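Local coordinates for adherence and virulence protein A (Streptococcus pneumoniae, PDB 6PON) that binds fibronectin and probably serves the pneumococcus as an adhesin and virulence factor, at residues P72-Q84 against I129-I143. Residues are numbered along the deposited sequence; the frame is centred on the assembly and turned at random.
Sequences PSTFIMVLRKYLQ and ILLVDKSSHKILEVI
I143 CG1 lies over one face of the F75 ring, 3.7 Å from its centroid, in a CH-pi contact between the hairpin 129-143 and the helix 74-83, while L79 CD1 of the same helix covers the opposite face. Two turns further along, L140 CD1 sits over the centre of the Y82 ring, 3.7 Å from the centroid and 11° off the normal; K81 CG backs the other face, and L140 CD2 reaches the phenol oxygen.

Most of the other side-chain contacts are apolar. L131 points at the helix and fits among L79, Y82 and L83, its CD2 3.7 Å from Y82 CD2 and its CD1 4.1 Å from L83 CD2. V78 CG1 packs on E141 CB at 3.5 Å. A classic beta bulge, with L140 and E141 both opposite L131, turns these two side chains toward the helix.

No hydrogen bond crosses the contact. With CG swung away from the backbone nitrogen (chi1 -169°), E141 carries its CG onto F75 CD1 (3.3 Å), while OE2 accepts from V142 N (2.6 Å) through its anti lone pair and also from H145.

The helix thus covers the last two strands, 128-133 and 139-142, of a five-stranded antiparallel sheet, while I76 and L79 also touch L35 of strand 34-41 in the four-stranded sheet.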
ATOM      1  N   PRO B  72      -0.893 -56.299  -2.629  1.00 31.50           N
ATOM      2  CA  PRO B  72      -0.510 -55.130  -1.828  1.00 25.64           C
ATOM      3  C   PRO B  72       0.875 -55.312  -1.228  1.00 27.65           C
ATOM      4  O   PRO B  72       1.237 -56.395  -0.767  1.00 30.66           O
ATOM      5  CB  PRO B  72      -1.587 -55.072  -0.740  1.00 26.48           C
ATOM      6  CG  PRO B  72      -2.060 -56.466  -0.617  1.00 27.61           C
ATOM      7  CD  PRO B  72      -1.976 -57.072  -1.997  1.00 26.74           C
ATOM      8  N   SER B  73       1.659 -54.244  -1.259  1.00 26.37           N
ATOM      9  CA  SER B  73       2.953 -54.254  -0.605  1.00 25.86           C
ATOM     10  C   SER B  73       2.777 -54.429   0.897  1.00 25.65           C
ATOM     11  O   SER B  73       1.682 -54.285   1.440  1.00 23.56           O
ATOM     12  CB  SER B  73       3.699 -52.950  -0.873  1.00 23.34           C
ATOM     13  OG  SER B  73       2.951 -51.839  -0.390  1.00 23.20           O
ATOM     14  N   THR B  74       3.894 -54.704   1.577  1.00 24.18           N
ATOM     15  CA  THR B  74       3.896 -54.632   3.036  1.00 24.29           C
ATOM     16  C   THR B  74       3.337 -53.291   3.515  1.00 23.43           C
ATOM     17  O   THR B  74       2.529 -53.241   4.450  1.00 21.41           O
ATOM     18  CB  THR B  74       5.322 -54.853   3.566  1.00 28.57           C
ATOM     19  OG1 THR B  74       5.764 -56.176   3.247  1.00 29.90           O
ATOM     20  CG2 THR B  74       5.389 -54.667   5.083  1.00 26.13           C
ATOM     21  N   PHE B  75       3.748 -52.193   2.867  1.00 21.79           N
ATOM     22  CA  PHE B  75       3.269 -50.871   3.254  1.00 21.45           C
ATOM     23  C   PHE B  75       1.752 -50.819   3.267  1.00 20.26           C
ATOM     24  O   PHE B  75       1.151 -50.286   4.203  1.00 19.75           O
ATOM     25  CB  PHE B  75       3.834 -49.820   2.298  1.00 25.59           C
ATOM     26  CG  PHE B  75       3.220 -48.432   2.442  1.00 27.14           C
ATOM     27  CD1 PHE B  75       3.616 -47.577   3.475  1.00 22.68           C
ATOM     28  CD2 PHE B  75       2.302 -47.966   1.511  1.00 20.94           C
ATOM     29  CE1 PHE B  75       3.095 -46.304   3.591  1.00 21.29           C
ATOM     30  CE2 PHE B  75       1.773 -46.699   1.622  1.00 20.90           C
ATOM     31  CZ  PHE B  75       2.175 -45.855   2.672  1.00 21.70           C
ATOM     32  N   ILE B  76       1.116 -51.396   2.247  1.00 22.54           N
ATOM     33  CA  ILE B  76      -0.319 -51.225   2.074  1.00 21.72           C
ATOM     34  C   ILE B  76      -1.092 -52.055   3.085  1.00 23.24           C
ATOM     35  O   ILE B  76      -2.104 -51.597   3.638  1.00 20.09           O
ATOM     36  CB  ILE B  76      -0.719 -51.570   0.633  1.00 23.29           C
ATOM     37  CG1 ILE B  76      -0.202 -50.487  -0.315  1.00 21.08           C
ATOM     38  CG2 ILE B  76      -2.239 -51.672   0.520  1.00 23.88           C
ATOM     39  CD1 ILE B  76      -0.968 -49.192  -0.187  1.00 21.56           C
ATOM     40  N   MET B  77      -0.637 -53.285   3.345  1.00 22.61           N
ATOM     41  CA  MET B  77      -1.331 -54.143   4.302  1.00 22.17           C
ATOM     42  C   MET B  77      -1.318 -53.536   5.695  1.00 22.31           C
ATOM     43  O   MET B  77      -2.298 -53.660   6.436  1.00 23.12           O
ATOM     44  CB  MET B  77      -0.699 -55.540   4.341  1.00 22.71           C
ATOM     45  CG  MET B  77      -0.390 -56.124   2.973  1.00 28.48           C
ATOM     46  SD  MET B  77       0.311 -57.787   3.023  1.00 34.63           S
ATOM     47  CE  MET B  77      -1.214 -58.613   2.691  1.00 33.07           C
ATOM     48  N   VAL B  78      -0.207 -52.898   6.081  1.00 21.26           N
ATOM     49  CA  VAL B  78      -0.175 -52.181   7.357  1.00 24.87           C
ATOM     50  C   VAL B  78      -1.153 -51.008   7.338  1.00 20.16           C
ATOM     51  O   VAL B  78      -1.870 -50.769   8.313  1.00 22.96           O
ATOM     52  CB  VAL B  78       1.259 -51.722   7.699  1.00 26.29           C
ATOM     53  CG1 VAL B  78       1.282 -50.935   9.019  1.00 23.10           C
ATOM     54  CG2 VAL B  78       2.189 -52.910   7.797  1.00 18.75           C
ATOM     55  N   LEU B  79      -1.225 -50.273   6.228  1.00 21.75           N
ATOM     56  CA  LEU B  79      -2.191 -49.176   6.181  1.00 24.08           C
ATOM     57  C   LEU B  79      -3.618 -49.703   6.198  1.00 22.92           C
ATOM     58  O   LEU B  79      -4.499 -49.110   6.836  1.00 22.99           O
ATOM     59  CB  LEU B  79      -1.954 -48.286   4.950  1.00 19.73           C
ATOM     60  CG  LEU B  79      -1.127 -47.024   5.267  1.00 22.64           C
ATOM     61  CD1 LEU B  79       0.266 -47.382   5.770  1.00 16.85           C
ATOM     62  CD2 LEU B  79      -1.046 -46.047   4.088  1.00 17.74           C
ATOM     63  N   ARG B  80      -3.876 -50.813   5.500  1.00 23.40           N
ATOM     64  CA  ARG B  80      -5.232 -51.347   5.486  1.00 23.80           C
ATOM     65  C   ARG B  80      -5.657 -51.779   6.882  1.00 23.85           C
ATOM     66  O   ARG B  80      -6.756 -51.440   7.337  1.00 25.96           O
ATOM     67  CB  ARG B  80      -5.336 -52.488   4.482  1.00 20.97           C
ATOM     68  CG  ARG B  80      -5.288 -51.981   3.028  1.00 21.63           C
ATOM     69  CD  ARG B  80      -5.431 -53.120   2.057  1.00 23.63           C
ATOM     70  NE  ARG B  80      -5.449 -52.698   0.667  1.00 19.95           N
ATOM     71  CZ  ARG B  80      -5.343 -53.554  -0.341  1.00 26.46           C
ATOM     72  NH1 ARG B  80      -5.213 -54.849  -0.084  1.00 25.24           N
ATOM     73  NH2 ARG B  80      -5.373 -53.127  -1.595  1.00 29.39           N
ATOM     74  N   LYS B  81      -4.764 -52.466   7.597  1.00 23.97           N
ATOM     75  CA  LYS B  81      -5.030 -52.885   8.967  1.00 26.15           C
ATOM     76  C   LYS B  81      -5.594 -51.748   9.823  1.00 23.08           C
ATOM     77  O   LYS B  81      -6.446 -51.990  10.683  1.00 26.41           O
ATOM     78  CB  LYS B  81      -3.736 -53.450   9.574  1.00 24.70           C
ATOM     79  CG  LYS B  81      -3.744 -53.508  11.082  1.00 31.93           C
ATOM     80  CD  LYS B  81      -2.691 -54.450  11.637  1.00 33.93           C
ATOM     81  CE  LYS B  81      -1.301 -54.017  11.255  1.00 34.01           C
ATOM     82  NZ  LYS B  81      -0.283 -54.802  12.005  1.00 34.09           N
ATOM     83  N   TYR B  82      -5.174 -50.503   9.584  1.00 23.19           N
ATOM     84  CA  TYR B  82      -5.712 -49.382  10.353  1.00 23.81           C
ATOM     85  C   TYR B  82      -6.732 -48.548   9.602  1.00 25.25           C
ATOM     86  O   TYR B  82      -7.598 -47.942  10.240  1.00 29.67           O
ATOM     87  CB  TYR B  82      -4.593 -48.457  10.827  1.00 21.98           C
ATOM     88  CG  TYR B  82      -3.631 -49.151  11.742  1.00 22.74           C
ATOM     89  CD1 TYR B  82      -3.902 -49.300  13.099  1.00 24.62           C
ATOM     90  CD2 TYR B  82      -2.461 -49.686  11.247  1.00 23.90           C
ATOM     91  CE1 TYR B  82      -2.997 -49.951  13.948  1.00 22.74           C
ATOM     92  CE2 TYR B  82      -1.562 -50.337  12.068  1.00 26.71           C
ATOM     93  CZ  TYR B  82      -1.831 -50.466  13.416  1.00 28.30           C
ATOM     94  OH  TYR B  82      -0.913 -51.128  14.202  1.00 35.79           O
ATOM     95  N   LEU B  83      -6.673 -48.491   8.275  1.00 27.48           N
ATOM     96  CA  LEU B  83      -7.490 -47.521   7.552  1.00 23.10           C
ATOM     97  C   LEU B  83      -8.730 -48.124   6.910  1.00 29.89           C
ATOM     98  O   LEU B  83      -9.684 -47.378   6.636  1.00 26.43           O
ATOM     99  CB  LEU B  83      -6.652 -46.815   6.477  1.00 20.62           C
ATOM    100  CG  LEU B  83      -5.492 -45.986   7.020  1.00 22.90           C
ATOM    101  CD1 LEU B  83      -4.716 -45.316   5.898  1.00 22.57           C
ATOM    102  CD2 LEU B  83      -6.011 -44.956   8.036  1.00 22.43           C
ATOM    103  N   GLN B  84      -8.744 -49.446   6.672  1.00 26.22           N
ATOM    104  CA  GLN B  84      -9.903 -50.108   6.079  1.00 23.69           C
ATOM    105  C   GLN B  84     -11.153 -49.879   6.927  1.00 25.34           C
ATOM    106  O   GLN B  84     -11.236 -50.360   8.059  1.00 25.68           O
ATOM    107  CB  GLN B  84      -9.633 -51.602   5.920  1.00 23.20           C
ATOM    108  CG  GLN B  84     -10.737 -52.357   5.201  1.00 26.32           C
ATOM    109  CD  GLN B  84     -10.903 -51.930   3.754  1.00 27.28           C
ATOM    110  OE1 GLN B  84      -9.981 -52.044   2.951  1.00 30.44           O
ATOM    111  NE2 GLN B  84     -12.083 -51.428   3.420  1.00 24.87           N
ATOM    112  N   ILE B 129       5.169 -40.261   2.923  1.00 22.69           N
ATOM    113  CA  ILE B 129       3.814 -40.527   3.389  1.00 21.23           C
ATOM    114  C   ILE B 129       3.927 -41.519   4.532  1.00 19.77           C
ATOM    115  O   ILE B 129       4.571 -42.565   4.388  1.00 20.01           O
ATOM    116  CB  ILE B 129       2.906 -41.080   2.271  1.00 20.55           C
ATOM    117  CG1 ILE B 129       2.779 -40.075   1.119  1.00 20.10           C
ATOM    118  CG2 ILE B 129       1.520 -41.426   2.808  1.00 17.43           C
ATOM    119  CD1 ILE B 129       2.052 -40.647  -0.117  1.00 20.20           C
ATOM    120  N   LEU B 130       3.332 -41.176   5.673  1.00 17.98           N
ATOM    121  CA  LEU B 130       3.558 -41.892   6.914  1.00 17.24           C
ATOM    122  C   LEU B 130       2.229 -42.093   7.616  1.00 19.15           C
ATOM    123  O   LEU B 130       1.358 -41.217   7.581  1.00 20.82           O
ATOM    124  CB  LEU B 130       4.532 -41.131   7.841  1.00 18.04           C
ATOM    125  CG  LEU B 130       5.814 -40.533   7.219  1.00 23.54           C
ATOM    126  CD1 LEU B 130       5.616 -39.072   6.730  1.00 22.24           C
ATOM    127  CD2 LEU B 130       7.023 -40.643   8.151  1.00 21.29           C
ATOM    128  N   LEU B 131       2.074 -43.258   8.232  1.00 17.31           N
ATOM    129  CA  LEU B 131       0.967 -43.550   9.130  1.00 21.06           C
ATOM    130  C   LEU B 131       1.540 -43.664  10.539  1.00 23.03           C
ATOM    131  O   LEU B 131       2.510 -44.390  10.766  1.00 21.06           O
ATOM    132  CB  LEU B 131       0.251 -44.845   8.730  1.00 19.87           C
ATOM    133  CG  LEU B 131      -1.015 -45.142   9.545  1.00 22.98           C
ATOM    134  CD1 LEU B 131      -2.186 -44.186   9.195  1.00 15.73           C
ATOM    135  CD2 LEU B 131      -1.423 -46.594   9.416  1.00 21.88           C
ATOM    136  N   VAL B 132       0.981 -42.915  11.471  1.00 20.09           N
ATOM    137  CA  VAL B 132       1.551 -42.810  12.802  1.00 20.88           C
ATOM    138  C   VAL B 132       0.464 -43.155  13.798  1.00 20.97           C
ATOM    139  O   VAL B 132      -0.657 -42.646  13.688  1.00 23.86           O
ATOM    140  CB  VAL B 132       2.111 -41.402  13.070  1.00 21.96           C
ATOM    141  CG1 VAL B 132       2.578 -41.284  14.504  1.00 21.93           C
ATOM    142  CG2 VAL B 132       3.233 -41.114  12.117  1.00 21.93           C
ATOM    143  N   ASP B 133       0.783 -44.024  14.757  1.00 25.18           N
ATOM    144  CA  ASP B 133      -0.208 -44.343  15.772  1.00 27.02           C
ATOM    145  C   ASP B 133      -0.369 -43.177  16.727  1.00 24.53           C
ATOM    146  O   ASP B 133       0.616 -42.631  17.217  1.00 25.13           O
ATOM    147  CB  ASP B 133       0.157 -45.581  16.565  1.00 32.03           C
ATOM    148  CG  ASP B 133      -0.865 -45.858  17.630  1.00 32.11           C
ATOM    149  OD1 ASP B 133      -0.735 -45.306  18.734  1.00 38.55           O
ATOM    150  OD2 ASP B 133      -1.836 -46.576  17.335  1.00 36.35           O
ATOM    151  N   LYS B 134      -1.621 -42.847  17.035  1.00 28.79           N
ATOM    152  CA  LYS B 134      -1.930 -41.582  17.692  1.00 35.02           C
ATOM    153  C   LYS B 134      -1.501 -41.569  19.160  1.00 44.92           C
ATOM    154  O   LYS B 134      -1.092 -40.517  19.675  1.00 44.85           O
ATOM    155  CB  LYS B 134      -3.427 -41.302  17.558  1.00 34.57           C
ATOM    156  CG  LYS B 134      -3.912 -40.052  18.249  1.00 38.23           C
ATOM    157  CD  LYS B 134      -3.760 -38.842  17.366  1.00 37.67           C
ATOM    158  CE  LYS B 134      -4.403 -37.617  17.992  1.00 34.03           C
ATOM    159  NZ  LYS B 134      -4.082 -36.413  17.195  1.00 34.70           N
ATOM    160  N   SER B 135      -1.583 -42.714  19.850  1.00 42.86           N
ATOM    161  CA  SER B 135      -1.210 -42.757  21.261  1.00 44.84           C
ATOM    162  C   SER B 135       0.300 -42.902  21.432  1.00 45.00           C
ATOM    163  O   SER B 135       0.944 -42.071  22.081  1.00 51.41           O
ATOM    164  CB  SER B 135      -1.947 -43.892  21.973  1.00 46.24           C
ATOM    165  OG  SER B 135      -2.016 -45.038  21.150  1.00 47.59           O
ATOM    166  N   SER B 136       0.886 -43.941  20.831  1.00 39.43           N
ATOM    167  CA  SER B 136       2.321 -44.168  20.969  1.00 39.41           C
ATOM    168  C   SER B 136       3.167 -43.154  20.199  1.00 37.83           C
ATOM    169  O   SER B 136       4.335 -42.964  20.551  1.00 39.82           O
ATOM    170  CB  SER B 136       2.668 -45.584  20.508  1.00 34.01           C
ATOM    171  OG  SER B 136       2.349 -45.752  19.135  1.00 38.24           O
ATOM    172  N   HIS B 137       2.617 -42.519  19.160  1.00 32.35           N
ATOM    173  CA  HIS B 137       3.352 -41.604  18.278  1.00 36.60           C
ATOM    174  C   HIS B 137       4.496 -42.308  17.533  1.00 34.91           C
ATOM    175  O   HIS B 137       5.484 -41.678  17.124  1.00 27.66           O
ATOM    176  CB  HIS B 137       3.850 -40.380  19.046  1.00 35.20           C
ATOM    177  CG  HIS B 137       2.740 -39.565  19.633  1.00 48.45           C
ATOM    178  ND1 HIS B 137       1.855 -38.845  18.855  1.00 55.08           N
ATOM    179  CD2 HIS B 137       2.350 -39.376  20.919  1.00 47.95           C
ATOM    180  CE1 HIS B 137       0.977 -38.239  19.636  1.00 56.45           C
ATOM    181  NE2 HIS B 137       1.254 -38.547  20.892  1.00 56.12           N
ATOM    182  N   LYS B 138       4.350 -43.612  17.321  1.00 27.21           N
ATOM    183  CA  LYS B 138       5.298 -44.401  16.550  1.00 31.86           C
ATOM    184  C   LYS B 138       4.812 -44.539  15.115  1.00 27.17           C
ATOM    185  O   LYS B 138       3.604 -44.639  14.863  1.00 27.24           O
ATOM    186  CB  LYS B 138       5.491 -45.789  17.183  1.00 31.92           C
ATOM    187  CG  LYS B 138       6.202 -45.747  18.539  1.00 31.75           C
ATOM    188  CD  LYS B 138       6.482 -47.138  19.121  1.00 45.22           C
ATOM    189  CE  LYS B 138       7.342 -47.004  20.390  1.00 50.38           C
ATOM    190  NZ  LYS B 138       7.783 -48.298  20.999  1.00 41.17           N
ATOM    191  N   ILE B 139       5.751 -44.529  14.173  1.00 25.54           N
ATOM    192  CA  ILE B 139       5.401 -44.784  12.780  1.00 24.51           C
ATOM    193  C   ILE B 139       4.917 -46.220  12.641  1.00 28.50           C
ATOM    194  O   ILE B 139       5.664 -47.172  12.911  1.00 28.86           O
ATOM    195  CB  ILE B 139       6.590 -44.514  11.853  1.00 27.24           C
ATOM    196  CG1 ILE B 139       6.839 -43.007  11.762  1.00 28.12           C
ATOM    197  CG2 ILE B 139       6.338 -45.122  10.456  1.00 24.39           C
ATOM    198  CD1 ILE B 139       8.253 -42.622  12.094  1.00 29.07           C
ATOM    199  N   LEU B 140       3.661 -46.388  12.226  1.00 19.25           N
ATOM    200  CA  LEU B 140       3.181 -47.725  11.909  1.00 21.25           C
ATOM    201  C   LEU B 140       3.758 -48.215  10.584  1.00 24.23           C
ATOM    202  O   LEU B 140       4.067 -49.406  10.437  1.00 31.63           O
ATOM    203  CB  LEU B 140       1.655 -47.735  11.895  1.00 22.09           C
ATOM    204  CG  LEU B 140       1.030 -47.410  13.262  1.00 27.03           C
ATOM    205  CD1 LEU B 140      -0.449 -46.983  13.121  1.00 19.51           C
ATOM    206  CD2 LEU B 140       1.211 -48.614  14.268  1.00 19.70           C
ATOM    207  N   GLU B 141       3.933 -47.316   9.621  1.00 22.35           N
ATOM    208  CA  GLU B 141       4.460 -47.655   8.300  1.00 25.91           C
ATOM    209  C   GLU B 141       4.671 -46.352   7.526  1.00 23.84           C
ATOM    210  O   GLU B 141       4.135 -45.301   7.889  1.00 22.57           O
ATOM    211  CB  GLU B 141       3.516 -48.632   7.573  1.00 24.43           C
ATOM    212  CG  GLU B 141       3.999 -49.302   6.296  1.00 25.67           C
ATOM    213  CD  GLU B 141       5.466 -49.738   6.260  1.00 25.55           C
ATOM    214  OE1 GLU B 141       5.740 -50.957   6.223  1.00 30.01           O
ATOM    215  OE2 GLU B 141       6.359 -48.864   6.189  1.00 28.77           O
ATOM    216  N   VAL B 142       5.490 -46.416   6.484  1.00 23.00           N
ATOM    217  CA  VAL B 142       5.948 -45.196   5.838  1.00 22.70           C
ATOM    218  C   VAL B 142       6.403 -45.542   4.430  1.00 27.19           C
ATOM    219  O   VAL B 142       7.156 -46.502   4.225  1.00 25.37           O
ATOM    220  CB  VAL B 142       7.067 -44.513   6.646  1.00 23.62           C
ATOM    221  CG1 VAL B 142       8.135 -45.522   7.050  1.00 25.78           C
ATOM    222  CG2 VAL B 142       7.698 -43.398   5.837  1.00 21.59           C
ATOM    223  N   ILE B 143       5.953 -44.756   3.450  1.00 24.14           N
ATOM    224  CA  ILE B 143       6.044 -45.209   2.074  1.00 20.42           C
ATOM    225  C   ILE B 143       7.472 -45.194   1.555  1.00 22.38           C
ATOM    226  O   ILE B 143       7.790 -45.949   0.633  1.00 28.14           O
ATOM    227  CB  ILE B 143       5.100 -44.384   1.191  1.00 20.70           C
ATOM    228  CG1 ILE B 143       4.597 -45.240   0.027  1.00 21.87           C
ATOM    229  CG2 ILE B 143       5.782 -43.094   0.715  1.00 24.49           C
ATOM    230  CD1 ILE B 143       3.515 -44.565  -0.772  1.00 22.25           C
TER